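Local coordinates for Lmo0325 protein (PDB 4RYK), which probably binds DNA and acts as a transcriptional regulator of the Rgg type, pairing a helix-turn-helix domain with a helical C-terminal domain, at residues 27-32 with 54-59; 157-162 with 184-189; 198-203 with 240-245. All blocks are in the same frame, centred on the assembly; numbering follows the deposited sequence.

Interaction 1: 27-32 with 54-59. With GLC (alpha-D-glucopyranose), chain B.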
loop_
_atom_site.group_PDB
_atom_site.type_symbol
_atom_site.label_atom_id
_atom_site.label_comp_id
_atom_site.label_asym_id
_atom_site.label_seq_id
_atom_site.Cartn_x
_atom_site.Cartn_y
_atom_site.Cartn_z
ATOM N N GLU A 27 -1.824 22.747 22.641
ATOM C CA GLU A 27 -0.697 21.950 22.200
ATOM C C GLU A 27 -0.735 21.565 20.730
ATOM O O GLU A 27 0.295 21.289 20.140
ATOM C CB GLU A 27 -0.495 20.753 23.112
ATOM C CG GLU A 27 -1.365 19.565 22.880
ATOM C CD GLU A 27 -1.392 18.678 24.135
ATOM O OE1 GLU A 27 -0.357 18.033 24.460
ATOM O OE2 GLU A 27 -2.448 18.629 24.795
ATOM N N VAL A 28 -1.899 21.584 20.105
ATOM C CA VAL A 28 -1.935 21.253 18.699
ATOM C C VAL A 28 -1.492 22.451 17.823
ATOM O O VAL A 28 -0.766 22.276 16.858
ATOM C CB VAL A 28 -3.314 20.754 18.281
ATOM C CG1 VAL A 28 -3.453 20.773 16.786
ATOM C CG2 VAL A 28 -3.541 19.349 18.794
ATOM N N TYR A 29 -1.917 23.661 18.176
ATOM C CA TYR A 29 -1.801 24.799 17.274
ATOM C C TYR A 29 -0.689 25.808 17.555
ATOM O O TYR A 29 -0.331 26.568 16.641
ATOM C CB TYR A 29 -3.141 25.526 17.175
ATOM C CG TYR A 29 -4.229 24.658 16.577
ATOM C CD1 TYR A 29 -4.221 24.327 15.222
ATOM C CD2 TYR A 29 -5.217 24.120 17.372
ATOM C CE1 TYR A 29 -5.204 23.545 14.678
ATOM C CE2 TYR A 29 -6.212 23.332 16.842
ATOM C CZ TYR A 29 -6.196 23.037 15.494
ATOM O OH TYR A 29 -7.187 22.233 15.001
ATOM N N THR A 30 -0.136 25.783 18.770
ATOM C CA THR A 30 0.830 26.758 19.189
ATOM C C THR A 30 2.052 26.723 18.299
ATOM O O THR A 30 2.594 25.663 18.021
ATOM C CB THR A 30 1.315 26.544 20.635
ATOM O OG1 THR A 30 0.199 26.605 21.501
ATOM C CG2 THR A 30 2.249 27.682 21.060
ATOM N N GLY A 31 2.433 27.903 17.827
ATOM C CA GLY A 31 3.536 28.070 16.895
ATOM C C GLY A 31 3.127 27.776 15.459
ATOM O O GLY A 31 3.923 27.954 14.545
ATOM N N ILE A 32 1.891 27.345 15.216
ATOM C CA ILE A 32 1.492 27.091 13.814
ATOM C C ILE A 32 0.536 28.190 13.374
ATOM O O ILE A 32 0.802 28.909 12.433
ATOM C CB ILE A 32 0.850 25.691 13.652
ATOM C CG1 ILE A 32 1.872 24.592 13.972
ATOM C CG2 ILE A 32 0.312 25.475 12.243
ATOM C CD1 ILE A 32 1.249 23.244 14.221
ATOM N N GLU A 54 -0.013 20.354 7.079
ATOM C CA GLU A 54 0.964 19.292 7.350
ATOM C C GLU A 54 1.512 19.417 8.770
ATOM O O GLU A 54 1.739 18.411 9.445
ATOM C CB GLU A 54 2.149 19.326 6.379
ATOM C CG GLU A 54 1.846 19.088 4.906
ATOM C CD GLU A 54 3.124 18.679 4.133
ATOM O OE1 GLU A 54 3.716 19.506 3.373
ATOM O OE2 GLU A 54 3.583 17.533 4.313
ATOM N N GLU A 55 1.736 20.642 9.239
ATOM C CA GLU A 55 2.281 20.815 10.599
ATOM C C GLU A 55 1.253 20.414 11.633
ATOM O O GLU A 55 1.586 19.809 12.661
ATOM C CB GLU A 55 2.732 22.253 10.823
ATOM C CG GLU A 55 3.877 22.667 9.905
ATOM C CD GLU A 55 4.164 24.149 9.962
ATOM O OE1 GLU A 55 4.047 24.766 11.040
ATOM O OE2 GLU A 55 4.536 24.709 8.909
ATOM N N ILE A 56 -0.007 20.740 11.375
ATOM C CA ILE A 56 -1.092 20.377 12.317
ATOM C C ILE A 56 -1.242 18.868 12.377
ATOM O O ILE A 56 -1.363 18.273 13.444
ATOM C CB ILE A 56 -2.416 21.042 11.892
ATOM C CG1 ILE A 56 -2.312 22.547 12.161
ATOM C CG2 ILE A 56 -3.571 20.425 12.643
ATOM C CD1 ILE A 56 -3.291 23.399 11.367
ATOM N N LEU A 57 -1.205 18.228 11.215
ATOM C CA LEU A 57 -1.296 16.764 11.171
ATOM C C LEU A 57 -0.233 16.103 11.995
ATOM O O LEU A 57 -0.458 15.049 12.623
ATOM C CB LEU A 57 -1.196 16.267 9.739
ATOM C CG LEU A 57 -2.454 16.409 8.893
ATOM C CD1 LEU A 57 -2.123 15.876 7.499
ATOM C CD2 LEU A 57 -3.656 15.698 9.480
ATOM N N LYS A 58 0.957 16.693 11.987
ATOM C CA LYS A 58 2.030 16.156 12.779
ATOM C C LYS A 58 1.721 16.265 14.260
ATOM O O LYS A 58 2.045 15.385 15.041
ATOM C CB LYS A 58 3.361 16.864 12.467
ATOM C CG LYS A 58 4.488 15.898 12.211
ATOM C CD LYS A 58 5.882 16.505 12.466
ATOM C CE LYS A 58 6.253 17.525 11.400
ATOM N NZ LYS A 58 6.100 16.922 10.045
ATOM N N ARG A 59 1.070 17.324 14.647
ATOM C CA ARG A 59 0.737 17.502 16.059
ATOM C C ARG A 59 -0.325 16.520 16.576
ATOM O O ARG A 59 -0.446 16.309 17.800
ATOM C CB ARG A 59 0.268 18.931 16.284
ATOM C CG ARG A 59 1.343 19.980 16.099
ATOM C CD ARG A 59 2.209 20.070 17.342
ATOM N NE ARG A 59 3.215 21.076 17.140
ATOM C CZ ARG A 59 3.048 22.360 17.381
ATOM N NH1 ARG A 59 1.909 22.835 17.849
ATOM N NH2 ARG A 59 4.044 23.185 17.147
HETATM C C1 GLC B . 0.971 33.143 14.894
HETATM C C2 GLC B . 2.129 32.901 13.904
HETATM C C3 GLC B . 2.979 31.730 14.351
HETATM C C4 GLC B . 3.177 31.972 15.833
HETATM C C5 GLC B . 1.871 31.402 16.399
HETATM C C6 GLC B . 1.703 31.457 17.912
HETATM O O2 GLC B . 1.654 32.640 12.583
HETATM O O3 GLC B . 4.204 31.622 13.634
HETATM O O4 GLC B . 4.405 31.388 16.285
HETATM O O5 GLC B . 0.732 32.051 15.802
HETATM O O6 GLC B . 0.991 30.251 18.228
#
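Arg-59 reaches from helix 50-60 into the end of helix 25-29, where its guanidinium fits a hollow lined by backbone carbonyls. NH1 and NH2 grip one atom end-on: NH1 lies 2.9 Å from Thr-30 O and NH2 lies 3.0 Å from Thr-30 O. That oxygen sits exactly in the guanidinium plane, with an N-H...O angle of 150° from NH1. NH1 adds weak, bent bonds to Val-28 O and Glu-27 O, so the side chain also reaches carbonyls of the last helical turn, where helix 25-29 gives way to the turn and Thr-30 is the first residue to leave helical geometry. A bend at chi2 (-80°) turns the arginine chain along Val-28 and toward this hollow. Ile-32 CD1 covers one face of the guanidinium, 3.7 Å above its plane and over its centre.

The segments belong to the helix-turn-helix domain of the XRE type, and the contact ties its second helix, and the turn that follows, to helix 50-60. Below the arginine the surface is apolar. Ile-56 is the bump: its CD1 meets the Tyr-29 ring edge, 3.8 Å from Tyr-29 CE1, while its CG1 lies 3.9 Å from Ile-32 CG2. Val-28 CG1 covers a face of the same ring and touches Ile-56 CG2. Ile-14 of helix 10-20 closes over both Tyr-29 and Ile-56. On the turn, Gly-31 N donates to glucose O6 at 2.8 Å, nearly straight.

Interaction 2: 157-162 with 184-189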
loop_
_atom_site.group_PDB
_atom_site.type_symbol
_atom_site.label_atom_id
_atom_site.label_comp_id
_atom_site.label_asym_id
_atom_site.label_seq_id
_atom_site.Cartn_x
_atom_site.Cartn_y
_atom_site.Cartn_z
ATOM N N GLN A 157 8.522 12.661 -21.885
ATOM C CA GLN A 157 9.844 12.147 -21.524
ATOM C C GLN A 157 9.822 11.475 -20.181
ATOM O O GLN A 157 10.707 10.664 -19.867
ATOM C CB GLN A 157 10.863 13.289 -21.426
ATOM C CG GLN A 157 11.033 14.135 -22.656
ATOM C CD GLN A 157 11.502 13.332 -23.837
ATOM O OE1 GLN A 157 11.312 13.754 -24.980
ATOM N NE2 GLN A 157 12.102 12.156 -23.586
ATOM N N THR A 158 8.867 11.880 -19.347
ATOM C CA THR A 158 8.760 11.320 -17.998
ATOM C C THR A 158 7.258 11.096 -17.693
ATOM O O THR A 158 6.379 11.870 -18.115
ATOM C CB THR A 158 9.418 12.196 -16.938
ATOM O OG1 THR A 158 8.773 13.438 -16.932
ATOM C CG2 THR A 158 10.817 12.496 -17.272
ATOM N N TRP A 159 6.995 9.971 -17.036
ATOM C CA TRP A 159 5.641 9.494 -16.769
ATOM C C TRP A 159 5.366 9.561 -15.274
ATOM O O TRP A 159 6.263 9.342 -14.478
ATOM C CB TRP A 159 5.525 8.080 -17.232
ATOM C CG TRP A 159 5.379 7.884 -18.706
ATOM C CD1 TRP A 159 5.647 8.763 -19.699
ATOM C CD2 TRP A 159 5.025 6.664 -19.347
ATOM N NE1 TRP A 159 5.434 8.179 -20.945
ATOM C CE2 TRP A 159 5.089 6.878 -20.748
ATOM C CE3 TRP A 159 4.651 5.416 -18.879
ATOM C CZ2 TRP A 159 4.745 5.903 -21.666
ATOM C CZ3 TRP A 159 4.350 4.427 -19.795
ATOM C CH2 TRP A 159 4.392 4.684 -21.184
ATOM N N THR A 160 4.149 9.922 -14.906
ATOM C CA THR A 160 3.643 9.621 -13.589
ATOM C C THR A 160 2.797 8.361 -13.712
ATOM O O THR A 160 2.749 7.744 -14.777
ATOM C CB THR A 160 2.808 10.789 -13.048
ATOM O OG1 THR A 160 1.622 10.901 -13.817
ATOM C CG2 THR A 160 3.607 12.099 -13.154
ATOM N N LEU A 161 2.152 7.926 -12.627
ATOM C CA LEU A 161 1.438 6.655 -12.706
ATOM C C LEU A 161 0.242 6.698 -13.641
ATOM O O LEU A 161 -0.172 5.667 -14.166
ATOM C CB LEU A 161 1.025 6.171 -11.334
ATOM C CG LEU A 161 2.222 5.897 -10.445
ATOM C CD1 LEU A 161 1.749 5.442 -9.074
ATOM C CD2 LEU A 161 3.179 4.866 -11.000
ATOM N N GLU A 162 -0.313 7.877 -13.870
ATOM C CA GLU A 162 -1.385 8.022 -14.854
ATOM C C GLU A 162 -0.976 7.440 -16.224
ATOM O O GLU A 162 -1.735 6.733 -16.858
ATOM C CB GLU A 162 -1.771 9.505 -14.975
ATOM C CG GLU A 162 -2.813 9.804 -16.054
ATOM C CD GLU A 162 -4.198 9.353 -15.633
ATOM O OE1 GLU A 162 -4.405 9.004 -14.439
ATOM O OE2 GLU A 162 -5.104 9.380 -16.454
ATOM N N GLN A 184 10.579 1.720 -22.704
ATOM C CA GLN A 184 11.821 2.321 -22.211
ATOM C C GLN A 184 11.535 3.594 -21.399
ATOM O O GLN A 184 12.042 3.759 -20.321
ATOM C CB GLN A 184 12.832 2.549 -23.343
ATOM C CG GLN A 184 13.434 1.228 -23.808
ATOM C CD GLN A 184 14.224 1.305 -25.123
ATOM O OE1 GLN A 184 14.372 2.368 -25.770
ATOM N NE2 GLN A 184 14.741 0.152 -25.538
ATOM N N ILE A 185 10.653 4.452 -21.836
ATOM C CA ILE A 185 10.288 5.599 -20.977
ATOM C C ILE A 185 9.645 5.189 -19.641
ATOM O O ILE A 185 9.986 5.742 -18.597
ATOM C CB ILE A 185 9.297 6.506 -21.690
ATOM C CG1 ILE A 185 9.815 6.921 -23.072
ATOM C CG2 ILE A 185 8.965 7.709 -20.836
ATOM C CD1 ILE A 185 10.754 8.093 -23.086
HETATM N N MSE A 186 8.690 4.246 -19.698
HETATM C CA MSE A 186 8.013 3.621 -18.522
HETATM C C MSE A 186 9.128 3.196 -17.576
HETATM O O MSE A 186 9.054 3.433 -16.364
HETATM C CB MSE A 186 7.010 2.446 -18.892
HETATM C CG MSE A 186 5.973 1.525 -17.994
HETATM SE SE MSE A 186 7.229 0.222 -17.088
HETATM C CE MSE A 186 6.995 -0.927 -18.642
ATOM N N LEU A 187 10.147 2.515 -18.076
ATOM C CA LEU A 187 11.183 1.979 -17.165
ATOM C C LEU A 187 11.845 3.053 -16.319
ATOM O O LEU A 187 12.160 2.781 -15.192
ATOM C CB LEU A 187 12.270 1.179 -17.870
ATOM C CG LEU A 187 11.902 -0.210 -18.359
ATOM C CD1 LEU A 187 13.136 -0.851 -19.003
ATOM C CD2 LEU A 187 11.340 -1.065 -17.216
ATOM N N LYS A 188 12.044 4.252 -16.841
ATOM C CA LYS A 188 12.629 5.329 -16.035
ATOM C C LYS A 188 11.715 5.681 -14.851
ATOM O O LYS A 188 12.163 6.036 -13.797
ATOM C CB LYS A 188 12.823 6.567 -16.864
ATOM C CG LYS A 188 13.754 6.318 -18.023
ATOM C CD LYS A 188 14.169 7.608 -18.710
ATOM C CE LYS A 188 12.980 8.509 -19.000
ATOM N NZ LYS A 188 13.339 9.618 -19.940
ATOM N N SER A 189 10.418 5.586 -15.029
ATOM C CA SER A 189 9.559 5.905 -13.910
ATOM C C SER A 189 9.471 4.707 -12.942
ATOM O O SER A 189 9.435 4.898 -11.731
ATOM C CB SER A 189 8.188 6.393 -14.392
ATOM O OG SER A 189 7.355 5.298 -14.744
HETATM O O HOH W 1 9.360 7.952 -17.263
#
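The segment leading into helix 161-170, extended at Thr-158 to Thr-160, passes beside helix 176-193, the CA atoms coming within 6.6 Å between Gln-157 and Ile-185 and 6.0 Å between Trp-159 and Ser-189. Trp-159 lays one face of its indole against the helix. Ile-185 CG2 stands 3.8 Å from the centroid of the five-membered ring of Trp-159, 22° off the normal, a CH-pi contact. Met-186 CB, next along the helix, sits at the rim of the same face, 3.4 Å from Trp-159 CZ3; this residue is selenomethionine, and chi1 of -176° carries its chain on toward Phe-207. Phe-167 meets the indole edge-to-face.

Lys-188 NZ donates to Gln-157 O at 2.8 Å, lying in the carbonyl plane. A water bridges the backbones, accepting from Trp-159 N and donating to Ile-185 O at 2.7 Å. Ser-189 CB packs on Trp-159 O, while its hydroxyl turns back to Met-186 O. Thr-160 holds the N-cap position; its N bonds Glu-163 OE1, its OG1 Lys-21 NZ of the second subunit. Helices 161-170 and 176-193 are consecutive, and packing the lead-in to the first on the second is consistent with the TPR-like Rgg C-terminal domain.

Interaction 3: 198-203 with 240-245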
loop_
_atom_site.group_PDB
_atom_site.type_symbol
_atom_site.label_atom_id
_atom_site.label_comp_id
_atom_site.label_asym_id
_atom_site.label_seq_id
_atom_site.Cartn_x
_atom_site.Cartn_y
_atom_site.Cartn_z
ATOM N N ARG A 198 2.311 1.772 -3.498
ATOM C CA ARG A 198 1.233 1.687 -4.497
ATOM C C ARG A 198 1.760 1.521 -5.918
ATOM O O ARG A 198 1.165 0.819 -6.724
ATOM C CB ARG A 198 0.310 2.911 -4.395
ATOM C CG ARG A 198 -0.586 2.770 -3.162
ATOM C CD ARG A 198 -1.291 4.038 -2.774
ATOM N NE ARG A 198 -1.877 3.847 -1.464
ATOM C CZ ARG A 198 -2.297 4.811 -0.661
ATOM N NH1 ARG A 198 -2.274 6.064 -1.058
ATOM N NH2 ARG A 198 -2.754 4.518 0.551
ATOM N N GLY A 199 2.876 2.154 -6.225
ATOM C CA GLY A 199 3.378 2.123 -7.570
ATOM C C GLY A 199 3.964 0.783 -7.838
ATOM O O GLY A 199 3.846 0.250 -8.915
ATOM N N ARG A 200 4.602 0.216 -6.838
ATOM C CA ARG A 200 5.201 -1.091 -7.011
ATOM C C ARG A 200 4.205 -2.145 -7.491
ATOM O O ARG A 200 4.488 -2.916 -8.404
ATOM C CB ARG A 200 5.903 -1.495 -5.731
ATOM C CG ARG A 200 6.318 -2.939 -5.664
ATOM C CD ARG A 200 7.262 -3.154 -4.509
ATOM N NE ARG A 200 6.644 -2.899 -3.227
ATOM C CZ ARG A 200 7.018 -1.970 -2.386
ATOM N NH1 ARG A 200 7.948 -1.138 -2.715
ATOM N NH2 ARG A 200 6.400 -1.835 -1.222
ATOM N N LEU A 201 3.024 -2.173 -6.932
ATOM C CA LEU A 201 2.055 -3.190 -7.316
ATOM C C LEU A 201 1.482 -2.934 -8.720
ATOM O O LEU A 201 1.216 -3.858 -9.467
ATOM C CB LEU A 201 0.884 -3.234 -6.308
ATOM C CG LEU A 201 1.267 -3.565 -4.836
ATOM C CD1 LEU A 201 0.034 -3.543 -3.897
ATOM C CD2 LEU A 201 1.949 -4.922 -4.749
ATOM N N LEU A 202 1.291 -1.678 -9.068
ATOM C CA LEU A 202 0.901 -1.330 -10.453
ATOM C C LEU A 202 1.962 -1.752 -11.449
ATOM O O LEU A 202 1.652 -2.343 -12.459
ATOM C CB LEU A 202 0.721 0.145 -10.530
ATOM C CG LEU A 202 0.257 0.659 -11.886
ATOM C CD1 LEU A 202 -1.167 0.212 -12.177
ATOM C CD2 LEU A 202 0.361 2.194 -11.898
ATOM N N PHE A 203 3.250 -1.509 -11.157
ATOM C CA PHE A 203 4.257 -2.015 -12.070
ATOM C C PHE A 203 4.266 -3.542 -12.151
ATOM O O PHE A 203 4.415 -4.084 -13.242
ATOM C CB PHE A 203 5.622 -1.432 -11.749
ATOM C CG PHE A 203 5.759 -0.017 -12.211
ATOM C CD1 PHE A 203 6.063 0.263 -13.518
ATOM C CD2 PHE A 203 5.605 1.008 -11.354
ATOM C CE1 PHE A 203 6.193 1.559 -13.958
ATOM C CE2 PHE A 203 5.727 2.312 -11.786
ATOM C CZ PHE A 203 6.018 2.590 -13.077
ATOM N N PHE A 240 7.056 -7.032 1.928
ATOM C CA PHE A 240 5.955 -7.941 2.223
ATOM C C PHE A 240 4.774 -7.764 1.292
ATOM O O PHE A 240 4.138 -8.765 0.965
ATOM C CB PHE A 240 5.508 -7.911 3.678
ATOM C CG PHE A 240 6.574 -8.329 4.657
ATOM C CD1 PHE A 240 7.678 -9.057 4.260
ATOM C CD2 PHE A 240 6.491 -7.955 5.971
ATOM C CE1 PHE A 240 8.661 -9.419 5.137
ATOM C CE2 PHE A 240 7.478 -8.337 6.878
ATOM C CZ PHE A 240 8.574 -9.042 6.447
ATOM N N ASN A 241 4.523 -6.552 0.778
ATOM C CA ASN A 241 3.246 -6.320 0.135
ATOM C C ASN A 241 3.155 -6.908 -1.252
ATOM O O ASN A 241 2.090 -6.829 -1.845
ATOM C CB ASN A 241 2.856 -4.832 0.117
ATOM C CG ASN A 241 3.495 -4.026 -1.051
ATOM O OD1 ASN A 241 4.539 -4.394 -1.608
ATOM N ND2 ASN A 241 2.858 -2.909 -1.403
ATOM N N SER A 242 4.223 -7.535 -1.764
ATOM C CA SER A 242 4.241 -7.963 -3.156
ATOM C C SER A 242 4.462 -9.437 -3.297
ATOM O O SER A 242 4.763 -9.939 -4.389
ATOM C CB SER A 242 5.290 -7.149 -3.930
ATOM O OG SER A 242 6.521 -7.223 -3.279
ATOM N N ALA A 243 4.235 -10.155 -2.212
ATOM C CA ALA A 243 4.309 -11.608 -2.235
ATOM C C ALA A 243 3.461 -12.230 -3.325
ATOM O O ALA A 243 3.899 -13.150 -3.996
ATOM C CB ALA A 243 3.911 -12.173 -0.895
ATOM N N PHE A 244 2.262 -11.727 -3.515
ATOM C CA PHE A 244 1.404 -12.263 -4.546
ATOM C C PHE A 244 2.100 -12.279 -5.919
ATOM O O PHE A 244 2.010 -13.236 -6.684
ATOM C CB PHE A 244 0.093 -11.453 -4.609
ATOM C CG PHE A 244 -0.862 -11.903 -5.704
ATOM C CD1 PHE A 244 -0.803 -11.353 -6.972
ATOM C CD2 PHE A 244 -1.824 -12.892 -5.454
ATOM C CE1 PHE A 244 -1.676 -11.772 -7.984
ATOM C CE2 PHE A 244 -2.704 -13.307 -6.452
ATOM C CZ PHE A 244 -2.621 -12.766 -7.718
ATOM N N TYR A 245 2.758 -11.203 -6.256
ATOM C CA TYR A 245 3.412 -11.114 -7.532
ATOM C C TYR A 245 4.681 -11.936 -7.636
ATOM O O TYR A 245 5.145 -12.215 -8.730
ATOM C CB TYR A 245 3.663 -9.648 -7.912
ATOM C CG TYR A 245 2.379 -8.983 -8.288
ATOM C CD1 TYR A 245 1.765 -9.273 -9.475
ATOM C CD2 TYR A 245 1.758 -8.108 -7.425
ATOM C CE1 TYR A 245 0.542 -8.703 -9.837
ATOM C CE2 TYR A 245 0.551 -7.530 -7.753
ATOM C CZ TYR A 245 -0.045 -7.817 -8.980
ATOM O OH TYR A 245 -1.228 -7.207 -9.318
#
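Two helices of the Rgg C-terminal domain meet here near their N-terminal ends: the first turns of helix 197-216 face residues 240-245, which lead into helix 243-259. Arg-200 makes the polar link. Its guanidinium approaches side-on, both nitrogens directed at one acceptor, with NE 3.0 Å from Asn-241 OD1 and NH2 3.2 Å from Asn-241 OD1. The oxygen is only 3° out of the guanidinium plane, yet the amide is turned steeply, its plane 72° from that of the guanidinium. NH2 therefore comes from above the carbonyl plane, whereas NE is tilted from it only slightly. The arginine chain runs out extended toward Asn-241 until a bend at chi3 (64°) turns NE and NH2 onto OD1. Its NH1 turns back to Arg-194 O, so backbone and amide together fix the rotation of the buried group.

Leu-201 packs its methyls on the amide and backbone of Asn-241: CD1 lies 3.8 Å from Asn-241 ND2, and CD2 is 3.5 Å from Asn-241 O. CD2 also meets the Tyr-245 ring, 4.2 Å from Tyr-245 CD2, and lies 4.1 Å from Ser-242 CB. Ser-242 holds the N-cap position without a side-chain capping bond; its OG instead bonds Ser-234 O. Close by, Phe-240 and Phe-244 stack on Phe-244 and Phe-240 of the second subunit. Helix ends packed by Leu-201 and held by Arg-200 on Asn-241 are consistent with the TPR-like helical array assigned to the Rgg C-terminal domain, beside the dimer interface.

In the fold
Interactions 1, 2 and 3 follow one another along the chain, each closing before the next opens. Interaction 1 lies alone in the helix-turn-helix range: its centre is about 36 Å from that of interaction 2 and 34 Å from that of interaction 3, with no touch to either. Interactions 2 and 3 share the Rgg C-terminal range, their centres about 17 Å apart. They join through Phe-203 of helix 197-216, whose CZ lies 3.4 Å from Ser-189 OG, and whose ring also packs on Leu-161 and Met-186, so consecutive helices 176-193 and 197-216 link them. All three reach the second subunit, consistent with a dimer in which both domains take part.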